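Side-chain contacts in metallo-beta-lactamase (PDB 6K4X), which hydrolyses the beta-lactam ring of antibiotics, probably with the help of the two zinc ions held in its active site: residues F12-Y15 and H19-G22; V29-P34 and W159-Q164; H37-G42 and Q49-N54; F60-V65 and S82-L87; E201-L206 and A244-G249. All coordinates share one frame; numbering follows the deposited sequence.

Contact 1 (F12-Y15 and H19-G22)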
# COMPACT_ATOMS: atom_id res chain seq x y z
N PHE A 12 -9.23 6.28 -12.00
CA PHE A 12 -10.48 5.59 -12.24
C PHE A 12 -11.06 5.13 -10.92
O PHE A 12 -10.35 4.87 -9.95
CB PHE A 12 -10.29 4.39 -13.18
CG PHE A 12 -9.25 3.37 -12.78
CD1 PHE A 12 -7.92 3.61 -13.03
CD2 PHE A 12 -9.60 2.18 -12.15
CE1 PHE A 12 -6.96 2.68 -12.69
CE2 PHE A 12 -8.64 1.25 -11.81
CZ PHE A 12 -7.31 1.51 -12.05
N THR A 13 -12.39 5.04 -10.90
CA THR A 13 -13.08 4.55 -9.71
C THR A 13 -13.13 3.03 -9.74
O THR A 13 -13.53 2.43 -10.73
CB THR A 13 -14.48 5.14 -9.60
OG1 THR A 13 -14.33 6.56 -9.50
CG2 THR A 13 -15.27 4.59 -8.43
N ILE A 14 -12.74 2.39 -8.64
CA ILE A 14 -12.78 0.95 -8.53
C ILE A 14 -14.13 0.50 -7.98
O ILE A 14 -14.75 -0.44 -8.50
CB ILE A 14 -11.60 0.45 -7.68
CG1 ILE A 14 -10.32 0.57 -8.52
CG2 ILE A 14 -11.80 -0.97 -7.18
CD1 ILE A 14 -9.03 0.36 -7.79
N TYR A 15 -14.61 1.13 -6.90
CA TYR A 15 -15.91 0.78 -6.34
C TYR A 15 -16.33 1.90 -5.40
O TYR A 15 -15.55 2.29 -4.52
CB TYR A 15 -15.84 -0.53 -5.56
CG TYR A 15 -17.21 -1.09 -5.24
CD1 TYR A 15 -17.88 -1.86 -6.18
CD2 TYR A 15 -17.84 -0.82 -4.04
CE1 TYR A 15 -19.16 -2.34 -5.94
CE2 TYR A 15 -19.12 -1.30 -3.78
CZ TYR A 15 -19.79 -2.04 -4.75
OH TYR A 15 -21.05 -2.52 -4.52
N HIS A 19 -11.04 5.16 -5.28
CA HIS A 19 -10.53 5.61 -6.59
C HIS A 19 -9.04 5.28 -6.69
O HIS A 19 -8.29 5.55 -5.74
CB HIS A 19 -10.72 7.12 -6.79
CG HIS A 19 -12.06 7.60 -6.34
ND1 HIS A 19 -13.20 7.42 -7.08
CD2 HIS A 19 -12.43 8.19 -5.18
CE1 HIS A 19 -14.22 7.93 -6.40
NE2 HIS A 19 -13.78 8.38 -5.22
N TYR A 20 -8.60 4.72 -7.82
CA TYR A 20 -7.21 4.56 -8.10
C TYR A 20 -6.66 5.88 -8.64
O TYR A 20 -7.17 6.40 -9.62
CB TYR A 20 -6.99 3.44 -9.11
CG TYR A 20 -5.54 3.10 -9.35
CD1 TYR A 20 -4.75 3.86 -10.20
CD2 TYR A 20 -4.96 2.02 -8.70
CE1 TYR A 20 -3.42 3.52 -10.41
CE2 TYR A 20 -3.64 1.67 -8.91
CZ TYR A 20 -2.86 2.43 -9.76
OH TYR A 20 -1.56 2.07 -9.97
N VAL A 21 -5.63 6.41 -7.96
CA VAL A 21 -5.01 7.67 -8.32
C VAL A 21 -3.49 7.53 -8.44
O VAL A 21 -2.79 8.54 -8.49
CB VAL A 21 -5.39 8.79 -7.35
CG1 VAL A 21 -6.86 9.13 -7.44
CG2 VAL A 21 -4.97 8.50 -5.92
N GLY A 22 -2.97 6.30 -8.47
CA GLY A 22 -1.55 6.06 -8.57
C GLY A 22 -1.00 6.22 -9.98
O GLY A 22 -1.62 6.77 -10.91
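F12 lays one face of its ring against Y20, and the atom beneath that face is not the phenol but Y20 CB, 3.7 Å from the centroid of the F12 ring in a CH-pi contact. The two aromatic planes are tilted by only 15°, yet they are slid so far apart that the rings barely overlap; the closest atoms are F12 CE1 and Y20 CD1, at 3.5 Å. F12 turns its ring over its partner through chi1 of 54°, which sets CG between the backbone N and the carbonyl carbon. I14 adds its CD1 methyl from the corner just after the strand, 3.9 Å from Y20 CB.

Behind these side chains is a short antiparallel beta hairpin, strands 12-15 and 18-20, the first pair of the seven-stranded mixed sheet. F12 and Y20 form its hydrogen-bonded pair: Y20 N reaches F12 O at 2.8 Å, and F12 N reaches Y20 O at 3.1 Å. T13 and H19 are the following non-hydrogen-bonded pair and point to the other face. There T13 OG1 meets H19 ND1 at 2.8 Å, in the plane of the imidazole and at its edge, so the ring is tethered on that side. Where I14 and Y15 both face T18, a classic beta bulge interrupts the ladder.

Further out, H19 NE2 is hydrogen-bonded to S32 OG, which fixes the imidazole from its far nitrogen as well. The Y20 hydroxyl bonds to T23 O, while W222 of helix 221-231 meets the Y20 ring edge-to-face and also touches F12.

Contact 2 (V29-P34 and W159-Q164); sequences VLLSSP and WQSCEQ
Strands 29-31 and 159-163, which bring L31 over W159 and S161, run at 70° to each other, their axes 10.5 Å apart at the closest, too far for backbone pairing, so side chains fill the gap between the two sheets of the metallo-beta-lactamase sandwich. L31 splits its branches over the indole. Its CD2 methyl sits above the five-membered ring of W159, 4.0 Å from the centroid and 13° off the normal, a CH-pi contact. Its other methyl, CD1, lies above the nitrogen corner of the same face, 3.4 Å from W159 NE1, and continues to the hydroxyl of S161, with L31 CD1 3.7 Å from S161 OG. V29 arrives from the opposite direction to the indole and meets the benzo part obliquely, CG1 lying 3.8 Å from W159 CZ2. A chi1 of 62° tucks the indole over its own backbone and brings it under both residues.

V142 of strand 140-146 and V170 and F172 of strand 166-173 also pack on W159. The contact is therefore apolar except along one edge, where W159 NE1 bonds to T18 OG1 and S161 OG to N17 OD1 and T18 OG1. These partners let an N-H and a hydroxyl be buried among methyl groups without losing their hydrogen bonds.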
# COMPACT_ATOMS: atom_id res chain seq x y z
N VAL A 29 -4.40 5.10 -3.67
CA VAL A 29 -5.84 5.10 -3.64
C VAL A 29 -6.33 6.32 -2.89
O VAL A 29 -5.85 6.63 -1.79
CB VAL A 29 -6.39 3.80 -3.03
CG1 VAL A 29 -7.82 3.94 -2.54
CG2 VAL A 29 -6.29 2.66 -4.02
N LEU A 30 -7.37 6.96 -3.43
CA LEU A 30 -8.09 7.97 -2.71
C LEU A 30 -9.43 7.40 -2.26
O LEU A 30 -10.22 6.93 -3.08
CB LEU A 30 -8.31 9.19 -3.60
CG LEU A 30 -8.85 10.41 -2.86
CD1 LEU A 30 -7.76 11.09 -2.06
CD2 LEU A 30 -9.51 11.38 -3.81
N LEU A 31 -9.66 7.47 -0.95
CA LEU A 31 -10.93 7.12 -0.38
C LEU A 31 -11.63 8.43 -0.04
O LEU A 31 -11.16 9.17 0.82
CB LEU A 31 -10.70 6.30 0.88
CG LEU A 31 -11.95 5.75 1.55
CD1 LEU A 31 -12.70 4.77 0.65
CD2 LEU A 31 -11.62 5.08 2.87
N SER A 32 -12.71 8.74 -0.77
CA SER A 32 -13.26 10.09 -0.76
C SER A 32 -14.50 10.19 0.14
O SER A 32 -15.24 9.22 0.34
CB SER A 32 -13.59 10.57 -2.14
OG SER A 32 -14.50 9.69 -2.77
N SER A 33 -14.75 11.41 0.63
CA SER A 33 -16.01 11.70 1.26
C SER A 33 -16.30 13.18 1.15
O SER A 33 -15.40 13.98 1.00
CB SER A 33 -16.04 11.27 2.72
OG SER A 33 -15.59 12.31 3.60
N PRO A 34 -17.56 13.60 1.33
CA PRO A 34 -17.88 15.02 1.38
C PRO A 34 -17.20 15.78 2.52
O PRO A 34 -17.21 17.02 2.49
CB PRO A 34 -19.41 15.06 1.51
CG PRO A 34 -19.86 13.72 0.96
CD PRO A 34 -18.77 12.75 1.38
N TRP A 159 -11.05 -1.24 4.43
CA TRP A 159 -12.23 -0.42 4.61
C TRP A 159 -13.38 -1.03 3.83
O TRP A 159 -13.23 -2.04 3.16
CB TRP A 159 -11.96 1.01 4.19
CG TRP A 159 -11.60 1.18 2.74
CD1 TRP A 159 -12.45 1.35 1.69
CD2 TRP A 159 -10.27 1.21 2.19
NE1 TRP A 159 -11.74 1.48 0.53
CE2 TRP A 159 -10.40 1.40 0.81
CE3 TRP A 159 -9.00 1.12 2.75
CZ2 TRP A 159 -9.29 1.50 -0.02
CZ3 TRP A 159 -7.89 1.21 1.94
CH2 TRP A 159 -8.04 1.41 0.57
N GLN A 160 -14.55 -0.39 3.94
CA GLN A 160 -15.70 -0.79 3.17
C GLN A 160 -16.13 0.36 2.29
O GLN A 160 -16.20 1.49 2.76
CB GLN A 160 -16.85 -1.18 4.09
CG GLN A 160 -16.50 -2.37 4.97
CD GLN A 160 -17.70 -3.13 5.46
OE1 GLN A 160 -18.85 -2.80 5.17
NE2 GLN A 160 -17.42 -4.19 6.21
N SER A 161 -16.44 0.06 1.02
CA SER A 161 -17.03 1.04 0.13
C SER A 161 -18.35 0.50 -0.39
O SER A 161 -18.50 -0.72 -0.59
CB SER A 161 -16.11 1.35 -1.04
OG SER A 161 -15.00 2.15 -0.64
N CYS A 162 -19.30 1.40 -0.64
CA CYS A 162 -20.65 0.99 -0.94
C CYS A 162 -21.19 1.80 -2.12
O CYS A 162 -20.83 2.95 -2.32
CB CYS A 162 -21.56 1.18 0.27
SG CYS A 162 -20.99 0.42 1.82
N GLU A 163 -22.12 1.17 -2.84
CA GLU A 163 -22.87 1.81 -3.93
C GLU A 163 -24.36 1.53 -3.69
O GLU A 163 -24.79 0.38 -3.82
CB GLU A 163 -22.46 1.26 -5.30
CG GLU A 163 -21.02 1.61 -5.68
CD GLU A 163 -20.55 1.10 -7.04
OE1 GLU A 163 -21.36 0.48 -7.78
OE2 GLU A 163 -19.37 1.31 -7.39
N GLN A 164 -25.13 2.55 -3.29
CA GLN A 164 -26.57 2.41 -3.04
C GLN A 164 -26.79 1.22 -2.10
O GLN A 164 -27.71 0.41 -2.26
CB GLN A 164 -27.35 2.27 -4.36
CG GLN A 164 -27.34 3.53 -5.21
CD GLN A 164 -28.40 4.52 -4.80
OE1 GLN A 164 -29.53 4.14 -4.45
NE2 GLN A 164 -28.03 5.79 -4.83

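Contact 3 (H37-G42 and Q49-N54)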
# COMPACT_ATOMS: atom_id res chain seq x y z
N HIS A 37 -10.87 13.43 2.63
CA HIS A 37 -10.41 12.24 1.96
C HIS A 37 -9.19 11.64 2.65
O HIS A 37 -8.45 12.34 3.36
CB HIS A 37 -10.04 12.52 0.50
CG HIS A 37 -10.97 13.47 -0.17
ND1 HIS A 37 -12.34 13.25 -0.23
CD2 HIS A 37 -10.73 14.66 -0.75
CE1 HIS A 37 -12.88 14.28 -0.85
NE2 HIS A 37 -11.93 15.16 -1.16
N ILE A 38 -8.98 10.35 2.39
CA ILE A 38 -7.80 9.62 2.83
C ILE A 38 -7.07 9.15 1.58
O ILE A 38 -7.69 8.55 0.70
CB ILE A 38 -8.19 8.46 3.74
CG1 ILE A 38 -8.86 8.99 5.01
CG2 ILE A 38 -6.98 7.58 4.05
CD1 ILE A 38 -9.41 7.92 5.93
N LEU A 39 -5.75 9.39 1.52
CA LEU A 39 -4.90 8.89 0.46
C LEU A 39 -4.06 7.74 1.01
O LEU A 39 -3.48 7.89 2.09
CB LEU A 39 -4.00 10.02 -0.03
CG LEU A 39 -2.95 9.63 -1.08
CD1 LEU A 39 -3.61 9.21 -2.38
CD2 LEU A 39 -2.01 10.79 -1.32
N VAL A 40 -3.99 6.64 0.26
CA VAL A 40 -3.12 5.54 0.61
C VAL A 40 -1.96 5.52 -0.38
O VAL A 40 -2.17 5.34 -1.59
CB VAL A 40 -3.86 4.19 0.59
CG1 VAL A 40 -2.94 3.09 1.08
CG2 VAL A 40 -5.14 4.26 1.39
N ASP A 41 -0.77 5.78 0.17
CA ASP A 41 0.54 5.79 -0.48
C ASP A 41 0.73 7.03 -1.36
O ASP A 41 -0.21 7.74 -1.70
CB ASP A 41 0.88 4.48 -1.20
CG ASP A 41 1.40 3.43 -0.25
OD1 ASP A 41 1.80 3.77 0.90
OD2 ASP A 41 1.42 2.25 -0.67
N GLY A 42 2.00 7.29 -1.70
CA GLY A 42 2.38 8.46 -2.47
C GLY A 42 3.06 8.15 -3.79
O GLY A 42 3.31 9.08 -4.57
N GLN A 49 3.59 14.17 -8.42
CA GLN A 49 2.93 15.13 -9.33
C GLN A 49 1.80 14.44 -10.11
O GLN A 49 0.82 15.10 -10.47
CB GLN A 49 3.94 15.76 -10.29
CG GLN A 49 5.09 16.45 -9.57
CD GLN A 49 4.64 17.40 -8.49
OE1 GLN A 49 5.13 17.38 -7.36
NE2 GLN A 49 3.67 18.25 -8.83
N VAL A 50 1.98 13.15 -10.40
CA VAL A 50 0.95 12.35 -11.04
C VAL A 50 -0.24 12.15 -10.09
O VAL A 50 -1.39 12.37 -10.47
CB VAL A 50 1.55 11.03 -11.55
CG1 VAL A 50 0.49 10.07 -12.03
CG2 VAL A 50 2.59 11.26 -12.64
N VAL A 51 0.05 11.72 -8.85
CA VAL A 51 -0.99 11.48 -7.89
C VAL A 51 -1.80 12.76 -7.65
O VAL A 51 -3.02 12.73 -7.59
CB VAL A 51 -0.41 10.95 -6.58
CG1 VAL A 51 -1.46 10.85 -5.50
CG2 VAL A 51 0.29 9.62 -6.78
N ALA A 52 -1.12 13.90 -7.50
CA ALA A 52 -1.80 15.16 -7.24
C ALA A 52 -2.75 15.51 -8.39
O ALA A 52 -3.91 15.89 -8.15
CB ALA A 52 -0.79 16.25 -6.99
N ALA A 53 -2.24 15.42 -9.63
CA ALA A 53 -3.07 15.73 -10.78
C ALA A 53 -4.25 14.75 -10.87
O ALA A 53 -5.36 15.12 -11.27
CB ALA A 53 -2.23 15.68 -12.03
N ASN A 54 -4.00 13.48 -10.51
CA ASN A 54 -5.01 12.47 -10.59
C ASN A 54 -6.15 12.75 -9.60
O ASN A 54 -7.31 12.55 -9.92
CB ASN A 54 -4.39 11.09 -10.37
CG ASN A 54 -3.59 10.58 -11.55
OD1 ASN A 54 -3.67 11.12 -12.66
ND2 ASN A 54 -2.85 9.50 -11.34
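V51 pushes its two methyls from the helix toward the strand and the loop that follows it, and each methyl has its own partner. CG1 meets the CD1 methyl of L39 at 4.1 Å, the two side chains crossing at a slant. CG2 is turned to the loop instead and lies 3.8 Å from the carbonyl oxygen of G42. The first torsion of V51 divides the work: with chi1 at 173°, CG1 is anti to the backbone N and CG2 is anti to the carbonyl carbon, so one isopropyl group spans strand and loop together. L39 CG also lies opposite the backbone N (chi1 175°), which carries CD1 out from the sheet toward the helix.

The contact is small and purely of the van der Waals kind, but all three residues are buried. G42 CA and V51 CA are 7.1 Å apart, and the G42 side of the contact is made by its carbonyl oxygen. Just before it D41 has a positive phi of 74°, bending the chain away from the line of the strand, and its OD2 is anchored by T71 OG1. The loop runs near the metal site: G42 lies about 7 Å from the side chain of H77, a zinc ligand.

Strand 37-40, helix 47-57 and strand 65-69 form a beta-alpha-beta unit, and V51 seats the helix on the first strand of it. V65 of the returning strand packs on L39, N54 ND2 bonds to V21 O beyond the end of strand 18-20, and on the other side of the sheet I38 and V40 reach the strands 140-146 and 166-173.

Contact 4 (F60-V65 and S82-L87); sequences FKLSDV and SAMQKL
L62 and L87 lie side by side and point the same way, and this pairing is the close part of the contact. The CD1 methyl of L62 sits 3.9 Å from L87 CB and 4.1 Å from L87 CD1, while L62 CB passes 4.0 Å from the carbonyl oxygen of L87. The second methyl of L62 is held more slackly: CD2 stands 4.3 Å from the CE methyl of M84, whose thioether curls back from the helix to cover the inner side.

Outward the contact opens to solvent, since L87 is exposed and the turn beside L62 is built of polar residues. K61 and S63 pair on the far side of this turn, facing away from helix 81-88, where K61 NZ donates a hydrogen bond of 2.6 Å to S63 OG. The turn itself is a short 3-10 segment, with V65 N bonded to L62 O at 3.0 Å.

The loop leads from helix 47-57 into strand 65-69, and L62 also touches I55 and R56 of that helix. Thus L62 lies between helix 47-57 and helix 81-88, with A83 packed on A48 where the two helices meet, while D64 and V65 turn to H37 and L39 on strand 37-40.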
# COMPACT_ATOMS: atom_id res chain seq x y z
N PHE A 60 -11.49 16.26 -6.88
CA PHE A 60 -11.25 16.52 -5.47
C PHE A 60 -10.18 17.58 -5.29
O PHE A 60 -9.32 17.75 -6.15
CB PHE A 60 -10.91 15.21 -4.75
CG PHE A 60 -12.01 14.19 -4.86
CD1 PHE A 60 -13.25 14.40 -4.29
CD2 PHE A 60 -11.83 13.03 -5.60
CE1 PHE A 60 -14.27 13.47 -4.42
CE2 PHE A 60 -12.83 12.09 -5.71
CZ PHE A 60 -14.06 12.33 -5.14
N LYS A 61 -10.17 18.21 -4.11
CA LYS A 61 -9.17 19.19 -3.74
C LYS A 61 -8.11 18.57 -2.85
O LYS A 61 -8.42 17.83 -1.91
CB LYS A 61 -9.81 20.32 -2.94
CG LYS A 61 -10.86 21.12 -3.70
CD LYS A 61 -11.58 22.14 -2.83
CE LYS A 61 -10.66 23.19 -2.25
NZ LYS A 61 -10.40 22.93 -0.81
N LEU A 62 -6.85 18.89 -3.13
CA LEU A 62 -5.74 18.37 -2.33
C LEU A 62 -5.91 18.79 -0.86
O LEU A 62 -5.61 18.03 0.05
CB LEU A 62 -4.41 18.88 -2.89
CG LEU A 62 -4.07 18.41 -4.30
CD1 LEU A 62 -2.65 18.80 -4.66
CD2 LEU A 62 -4.28 16.92 -4.47
N SER A 63 -6.41 20.00 -0.61
CA SER A 63 -6.52 20.51 0.74
C SER A 63 -7.54 19.71 1.57
O SER A 63 -7.53 19.79 2.78
CB SER A 63 -6.87 21.98 0.75
OG SER A 63 -8.10 22.20 0.14
N ASP A 64 -8.39 18.94 0.89
CA ASP A 64 -9.36 18.10 1.57
C ASP A 64 -8.83 16.71 1.92
O ASP A 64 -9.51 15.96 2.59
CB ASP A 64 -10.63 17.96 0.74
CG ASP A 64 -11.50 19.21 0.80
OD1 ASP A 64 -11.38 19.99 1.77
OD2 ASP A 64 -12.26 19.39 -0.17
N VAL A 65 -7.60 16.38 1.52
CA VAL A 65 -6.97 15.12 1.92
C VAL A 65 -6.40 15.31 3.33
O VAL A 65 -5.51 16.14 3.55
CB VAL A 65 -5.85 14.73 0.95
CG1 VAL A 65 -5.17 13.45 1.42
CG2 VAL A 65 -6.35 14.58 -0.48
N SER A 82 6.16 12.78 1.05
CA SER A 82 6.53 14.07 1.62
C SER A 82 5.92 15.22 0.81
O SER A 82 5.39 16.18 1.36
CB SER A 82 8.02 14.19 1.68
OG SER A 82 8.41 15.47 2.17
N ALA A 83 6.03 15.12 -0.51
CA ALA A 83 5.50 16.14 -1.39
C ALA A 83 3.98 16.22 -1.24
O ALA A 83 3.40 17.31 -1.20
CB ALA A 83 5.90 15.90 -2.82
N MET A 84 3.31 15.07 -1.21
CA MET A 84 1.85 15.05 -1.03
C MET A 84 1.47 15.63 0.34
O MET A 84 0.46 16.32 0.46
CB MET A 84 1.31 13.64 -1.19
CG MET A 84 1.36 13.07 -2.61
SD MET A 84 0.58 14.09 -3.87
CE MET A 84 -0.94 14.54 -3.03
N GLN A 85 2.25 15.36 1.38
CA GLN A 85 1.98 15.89 2.72
C GLN A 85 2.02 17.42 2.67
O GLN A 85 1.15 18.09 3.19
CB GLN A 85 3.00 15.32 3.71
CG GLN A 85 2.67 15.60 5.17
CD GLN A 85 2.88 17.04 5.56
OE1 GLN A 85 3.87 17.68 5.19
NE2 GLN A 85 1.95 17.58 6.33
N LYS A 86 3.01 17.98 1.98
CA LYS A 86 3.15 19.44 1.86
C LYS A 86 1.96 20.02 1.09
O LYS A 86 1.44 21.08 1.44
CB LYS A 86 4.43 19.79 1.11
CG LYS A 86 5.71 19.63 1.91
CD LYS A 86 6.95 19.99 1.13
CE LYS A 86 7.39 18.89 0.18
NZ LYS A 86 7.47 19.34 -1.23
N LEU A 87 1.56 19.36 0.01
CA LEU A 87 0.49 19.88 -0.85
C LEU A 87 -0.85 19.84 -0.12
O LEU A 87 -1.74 20.65 -0.43
CB LEU A 87 0.39 19.10 -2.16
CG LEU A 87 1.52 19.32 -3.17
CD1 LEU A 87 1.42 18.30 -4.29
CD2 LEU A 87 1.49 20.73 -3.72

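Contact 5 (E201-L206 and A244-G249)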
# COMPACT_ATOMS: atom_id res chain seq x y z
N GLU A 201 -0.35 -15.31 7.08
CA GLU A 201 -1.51 -15.84 7.80
C GLU A 201 -2.56 -14.73 7.99
O GLU A 201 -3.76 -14.96 7.79
CB GLU A 201 -1.08 -16.44 9.13
CG GLU A 201 -0.31 -17.74 8.98
CD GLU A 201 -0.27 -18.57 10.25
OE1 GLU A 201 0.25 -19.70 10.20
OE2 GLU A 201 -0.76 -18.08 11.29
N ALA A 202 -2.11 -13.54 8.38
CA ALA A 202 -3.07 -12.46 8.61
C ALA A 202 -3.78 -12.11 7.30
O ALA A 202 -5.00 -11.89 7.26
CB ALA A 202 -2.38 -11.26 9.19
N VAL A 203 -3.02 -11.97 6.21
CA VAL A 203 -3.60 -11.50 4.97
C VAL A 203 -4.56 -12.54 4.38
O VAL A 203 -5.63 -12.18 3.87
CB VAL A 203 -2.50 -11.07 3.98
CG1 VAL A 203 -3.05 -10.81 2.60
CG2 VAL A 203 -1.79 -9.84 4.52
N GLU A 204 -4.23 -13.82 4.49
CA GLU A 204 -5.12 -14.86 3.93
C GLU A 204 -6.38 -15.02 4.79
O GLU A 204 -7.30 -15.76 4.37
CB GLU A 204 -4.36 -16.16 3.66
CG GLU A 204 -3.96 -16.93 4.89
CD GLU A 204 -2.82 -17.92 4.69
OE1 GLU A 204 -2.37 -18.12 3.53
OE2 GLU A 204 -2.41 -18.52 5.68
N LYS A 205 -6.48 -14.38 5.96
CA LYS A 205 -7.71 -14.39 6.77
C LYS A 205 -8.55 -13.12 6.60
O LYS A 205 -9.67 -13.08 7.09
CB LYS A 205 -7.34 -14.56 8.25
CG LYS A 205 -6.81 -15.93 8.62
CD LYS A 205 -6.36 -15.96 10.07
CE LYS A 205 -5.57 -17.19 10.42
NZ LYS A 205 -6.39 -18.41 10.29
N LEU A 206 -8.04 -12.08 5.94
CA LEU A 206 -8.79 -10.82 5.82
C LEU A 206 -10.09 -11.05 5.05
O LEU A 206 -10.13 -11.73 4.05
CB LEU A 206 -7.97 -9.77 5.06
CG LEU A 206 -6.77 -9.20 5.81
CD1 LEU A 206 -5.94 -8.31 4.90
CD2 LEU A 206 -7.19 -8.42 7.04
N ALA A 244 -4.56 -15.28 -2.37
CA ALA A 244 -3.59 -15.48 -3.44
C ALA A 244 -2.32 -14.65 -3.22
O ALA A 244 -1.21 -15.13 -3.47
CB ALA A 244 -4.18 -15.17 -4.80
N ILE A 245 -2.46 -13.40 -2.80
CA ILE A 245 -1.30 -12.56 -2.51
C ILE A 245 -0.47 -13.21 -1.39
O ILE A 245 0.75 -13.31 -1.50
CB ILE A 245 -1.74 -11.14 -2.11
CG1 ILE A 245 -2.41 -10.45 -3.30
CG2 ILE A 245 -0.56 -10.33 -1.57
CD1 ILE A 245 -3.04 -9.13 -2.95
N ALA A 246 -1.13 -13.72 -0.37
CA ALA A 246 -0.45 -14.39 0.72
C ALA A 246 0.27 -15.64 0.22
O ALA A 246 1.40 -15.93 0.63
CB ALA A 246 -1.43 -14.72 1.83
N ALA A 247 -0.40 -16.44 -0.61
CA ALA A 247 0.19 -17.67 -1.13
C ALA A 247 1.43 -17.35 -1.94
O ALA A 247 2.42 -18.08 -1.89
CB ALA A 247 -0.81 -18.44 -1.94
N ALA A 248 1.39 -16.29 -2.74
CA ALA A 248 2.55 -15.94 -3.55
C ALA A 248 3.70 -15.47 -2.65
O ALA A 248 4.87 -15.73 -2.93
CB ALA A 248 2.21 -14.87 -4.55
N GLY A 249 3.37 -14.74 -1.59
CA GLY A 249 4.37 -14.34 -0.60
C GLY A 249 5.04 -15.56 0.03
O GLY A 249 6.28 -15.67 0.10
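E204 leaves its helix with chi1 at 72° and then runs on extended, and these torsions carry the carboxylate past A246, at which the helix backbone already points CB. V203 holds CG1 anti to its backbone N (chi1 170°), which aims that methyl at the same residue. The motif is a packing of two helices, 190-205 and 241-260, on the five-stranded sheet of the metallo-beta-lactamase fold, and a single alanine makes the meeting point. Because A246 has nothing past CB, the backbones approach closely: E204 CA and A246 CA are 5.7 Å apart.

The methyl of A246 fits between the two side chains facing it. E204 CB touches A246 CB at 3.7 Å, whereas V203 CG1 stands back at 4.3 Å on the inner side, where V203 also packs on T147, L176 and C242. C242 is tied to C208 by a disulfide, which links the chain a little beyond helix 190-205 to the start of the last helix. On the outer side the glutamate is anchored one turn along that helix, OE1 forming a salt bridge with the guanidinium NH1 of R250. The same carboxylate oxygen, E204 OE1, passes 3.9 Å from A246 CB on its way to the arginine.

From the N terminus, contact 1 closes first, a short hairpin complete by residue 22. Contact 2 opens at 29 and closes only at 159-164, bringing together the two sheets; within this long loop lie contacts 3 and 4 in turn, the first closing before the second opens. Contact 5 then closes a separate loop, 201 to 249, and none of the loops cross. The first four touch one another: H19 bonds to L30 and S32, V29 to V40, and H37 to D64, so the first sheet, hairpin included, and the helices on its outer face form one block. Contact 5 stands apart, about 32 Å between centres from contact 4, and belongs to the helices of the other sheet.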